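ADP-dependent (S)-NAD(P)H-hydrate dehydratase (Enterococcus faecalis, PDB 2R3B) probably catalyses the ADP-dependent dehydration of the S-form of hydrated NAD(P)H, restoring the damaged cofactor. Local coordinates at residues N69-G73 with G243-Q247; L261-I265 with A284-M289. One frame throughout, in Å; residues are numbered along the deposited sequence.

In the fold
In the first part of the chain helix 57-70 ends within residues 69-73, which lead into strand 74-78. Interaction 1 closes the long excursion from there, through most of the mixed sheet and its covering helices, by bringing in the end of helix 233-247. The chain then runs into helix 252-269, and helix 278-292 folds back across it to make interaction 2, a short closure of 18 residues. The two closures follow one another without nesting or crossing, yet in space they are continuous: Phe244 packs on Leu261, and Leu285, Pro286 and Met289 reach residues 69-70. Together they join the last three long helices to helix 57-70, beside a second subunit that both contacts touch.

Interaction 1 (N69-G73 with G243-Q247); sequences NSGAG and GFLAQ
Gln247 reaches back from helix 233-247 with its carboxamide between two main-chain carbonyls. Its NE2 gives one hydrogen to Ser70 O (2.8 Å) and the other to Gly243 O of its own helix (2.9 Å). Both acceptors are approached from above their carbonyl planes, the donor standing 51° out of the plane at Ser70 and 62° at Gly243. Carbon CG lies beside the backbone N (chi1 -70°), and from there the extended chain carries the amide alongside Gly71, Gln247 CD coming 3.5 Å from Gly71 O. With both N-H groups engaged and OE1 bonded to Arg35, the rotation of the amide is fixed. Ser70 turns its side chain to the helix, OG lying 3.2 Å from Gly243 CA, a closeness that the missing side chain of Gly243 permits; the polar partner of this OG is Cys67 O. Ser70 CB meets the Phe244 ring at its edge, 4.4 Å from CD1. Past the turn, Ala72 CB lies 4.2 Å from Gly243 CA and more loosely approaches Ala246 CB, both alanines also resting on Val47 of strand 46-50. Gly71, at positive phi, closes helix 57-70 in a Schellman motif, the turn that in this ribokinase-like alpha/beta fold leads into strand 74-78.

Interaction 2 (L261-I265 with A284-M289); sequences LHSLI and ALPTYM
The Tyr288 ring carries Ile265 on one face: CG1 sits almost over its centre, 3.5 Å from the centroid and 8° off the normal, a CH-pi contact. At the ring edge, close to its plane, Leu264 CD2 approaches CD2 of Tyr288 to 4.2 Å. Leu261 reaches the base of the same side chain, its CD1 against the tyrosine CB. The phenol oxygen is bonded to Asp268, one turn farther along the helix that supplies Ile265, so the ring is held at its polar end as well as over its face. These contacts join helices 252-269 and 278-292, the last two helices of this ribokinase-like chain, whose short segments here run nearly perpendicular (102°) with axes 11.0 Å apart. Ile265 divides its branches: CG1 lies beside the backbone N (chi1 -67°) and goes to the ring, whereas CG2 turns to Ala284 CB at 3.8 Å. Ile265 CD1, beyond CG1, touches Leu285 CD2 at 3.6 Å, the two side chains meeting at about a right angle. Leu285 CD2 is also pressed to 3.5 Å from Leu261 CD2, tighter than usual carbon packing. Leu261 CD2 also meets CG of Met289, a selenomethionine, against which Phe244 of helix 233-247 packs.

Interaction 1 (N69-G73 with G243-Q247)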
# COMPACT_ATOMS: atom_id res chain seq x y z
N ASN B 69 7.12 14.52 1.52
CA ASN B 69 7.91 14.30 2.72
C ASN B 69 8.96 15.40 3.02
O ASN B 69 9.40 15.53 4.16
CB ASN B 69 8.61 12.95 2.64
CG ASN B 69 7.76 11.83 3.14
OD1 ASN B 69 7.63 11.67 4.36
ND2 ASN B 69 7.20 11.03 2.22
N SER B 70 9.36 16.16 2.01
CA SER B 70 10.31 17.26 2.18
C SER B 70 9.65 18.50 2.82
O SER B 70 10.37 19.40 3.29
CB SER B 70 10.91 17.66 0.83
OG SER B 70 10.00 18.46 0.13
N GLY B 71 8.34 18.54 2.84
CA GLY B 71 7.60 19.64 3.44
C GLY B 71 6.87 20.58 2.51
O GLY B 71 6.34 21.59 2.96
N ALA B 72 6.83 20.31 1.21
CA ALA B 72 6.05 21.15 0.31
C ALA B 72 4.63 21.32 0.81
O ALA B 72 3.97 20.36 1.28
CB ALA B 72 6.07 20.57 -1.18
N GLY B 73 4.12 22.55 0.70
CA GLY B 73 2.81 22.86 1.27
C GLY B 73 1.70 22.13 0.55
O GLY B 73 0.83 21.52 1.18
N GLY B 243 10.64 20.38 -3.48
CA GLY B 243 10.12 20.69 -2.15
C GLY B 243 10.95 21.73 -1.40
O GLY B 243 10.42 22.57 -0.68
N PHE B 244 12.28 21.68 -1.57
CA PHE B 244 13.14 22.67 -0.96
C PHE B 244 12.91 24.05 -1.55
O PHE B 244 12.76 25.03 -0.80
CB PHE B 244 14.61 22.27 -1.05
CG PHE B 244 15.09 21.49 0.13
CD1 PHE B 244 14.36 20.40 0.60
CD2 PHE B 244 16.29 21.80 0.76
CE1 PHE B 244 14.79 19.66 1.71
CE2 PHE B 244 16.73 21.06 1.87
CZ PHE B 244 15.99 19.99 2.34
N LEU B 245 12.86 24.14 -2.87
CA LEU B 245 12.65 25.44 -3.54
C LEU B 245 11.26 26.02 -3.21
O LEU B 245 11.04 27.23 -3.26
CB LEU B 245 12.85 25.32 -5.04
CG LEU B 245 14.31 25.16 -5.46
CD1 LEU B 245 14.39 24.79 -6.93
CD2 LEU B 245 15.12 26.43 -5.16
N ALA B 246 10.33 25.15 -2.86
CA ALA B 246 8.98 25.55 -2.49
C ALA B 246 8.93 26.28 -1.16
O ALA B 246 8.10 27.16 -0.98
CB ALA B 246 8.04 24.35 -2.46
N GLN B 247 9.86 25.95 -0.26
CA GLN B 247 9.80 26.35 1.14
C GLN B 247 10.87 27.33 1.58
O GLN B 247 10.65 28.09 2.53
CB GLN B 247 10.07 25.13 2.01
CG GLN B 247 9.07 24.12 2.03
CD GLN B 247 9.58 22.97 2.83
OE1 GLN B 247 9.55 23.02 4.06
NE2 GLN B 247 10.07 21.94 2.14

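Interaction 2 (L261-I265 with A284-M289)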
# COMPACT_ATOMS: atom_id res chain seq x y z
N LEU B 261 21.34 16.66 1.47
CA LEU B 261 20.48 15.85 2.33
C LEU B 261 20.17 14.52 1.68
O LEU B 261 20.21 13.49 2.34
CB LEU B 261 19.15 16.58 2.61
CG LEU B 261 18.20 15.90 3.60
CD1 LEU B 261 18.91 15.62 4.91
CD2 LEU B 261 16.91 16.76 3.77
N HIS B 262 19.85 14.54 0.39
CA HIS B 262 19.58 13.29 -0.36
C HIS B 262 20.71 12.26 -0.18
O HIS B 262 20.46 11.11 0.12
CB HIS B 262 19.37 13.66 -1.82
CG HIS B 262 19.23 12.52 -2.77
ND1 HIS B 262 20.23 12.17 -3.66
CD2 HIS B 262 18.16 11.73 -3.07
CE1 HIS B 262 19.81 11.18 -4.42
NE2 HIS B 262 18.56 10.89 -4.08
N SER B 263 21.96 12.70 -0.36
CA SER B 263 23.10 11.80 -0.22
C SER B 263 23.46 11.49 1.24
O SER B 263 24.02 10.42 1.52
CB SER B 263 24.30 12.37 -0.98
OG SER B 263 24.66 13.62 -0.46
N LEU B 264 23.18 12.39 2.18
CA LEU B 264 23.44 12.13 3.60
C LEU B 264 22.57 11.00 4.08
O LEU B 264 23.02 10.04 4.71
CB LEU B 264 23.16 13.36 4.47
CG LEU B 264 23.29 13.21 5.99
CD1 LEU B 264 24.76 12.97 6.35
CD2 LEU B 264 22.77 14.42 6.69
N ILE B 265 21.30 11.08 3.74
CA ILE B 265 20.36 10.02 4.12
C ILE B 265 20.73 8.72 3.42
O ILE B 265 20.73 7.65 4.03
CB ILE B 265 18.90 10.43 3.81
CG1 ILE B 265 18.44 11.58 4.69
CG2 ILE B 265 17.96 9.22 4.05
CD1 ILE B 265 17.14 12.28 4.16
N ALA B 284 12.49 9.11 5.25
CA ALA B 284 13.40 9.64 6.29
C ALA B 284 13.47 11.15 6.36
O ALA B 284 14.01 11.71 7.34
CB ALA B 284 14.78 9.07 6.12
N LEU B 285 12.93 11.85 5.36
CA LEU B 285 13.07 13.30 5.32
C LEU B 285 12.57 14.04 6.56
O LEU B 285 13.30 14.90 7.07
CB LEU B 285 12.44 13.89 4.07
CG LEU B 285 13.24 13.61 2.80
CD1 LEU B 285 12.34 13.88 1.58
CD2 LEU B 285 14.61 14.38 2.73
N PRO B 286 11.35 13.75 7.02
CA PRO B 286 10.87 14.52 8.18
C PRO B 286 11.75 14.45 9.44
O PRO B 286 11.95 15.48 10.10
CB PRO B 286 9.48 13.96 8.42
CG PRO B 286 9.05 13.42 7.03
CD PRO B 286 10.32 12.85 6.48
N THR B 287 12.29 13.28 9.76
CA THR B 287 13.17 13.14 10.94
C THR B 287 14.52 13.79 10.74
O THR B 287 15.04 14.48 11.63
CB THR B 287 13.30 11.70 11.39
OG1 THR B 287 13.74 10.88 10.31
CG2 THR B 287 11.97 11.20 11.86
N TYR B 288 15.10 13.64 9.55
CA TYR B 288 16.37 14.30 9.28
C TYR B 288 16.26 15.82 9.26
O TYR B 288 17.12 16.51 9.80
CB TYR B 288 16.96 13.83 7.95
CG TYR B 288 17.80 12.58 8.06
CD1 TYR B 288 17.21 11.34 8.21
CD2 TYR B 288 19.20 12.66 8.07
CE1 TYR B 288 17.97 10.18 8.30
CE2 TYR B 288 19.98 11.51 8.18
CZ TYR B 288 19.35 10.27 8.29
OH TYR B 288 20.08 9.10 8.40
N MSE B 289 15.21 16.35 8.62
CA MSE B 289 15.07 17.79 8.53
C MSE B 289 14.85 18.43 9.90
O MSE B 289 15.35 19.52 10.14
CB MSE B 289 13.96 18.17 7.55
CG MSE B 289 14.32 17.78 6.12
SE MSE B 289 12.95 18.19 4.85
CE MSE B 289 13.03 20.04 4.95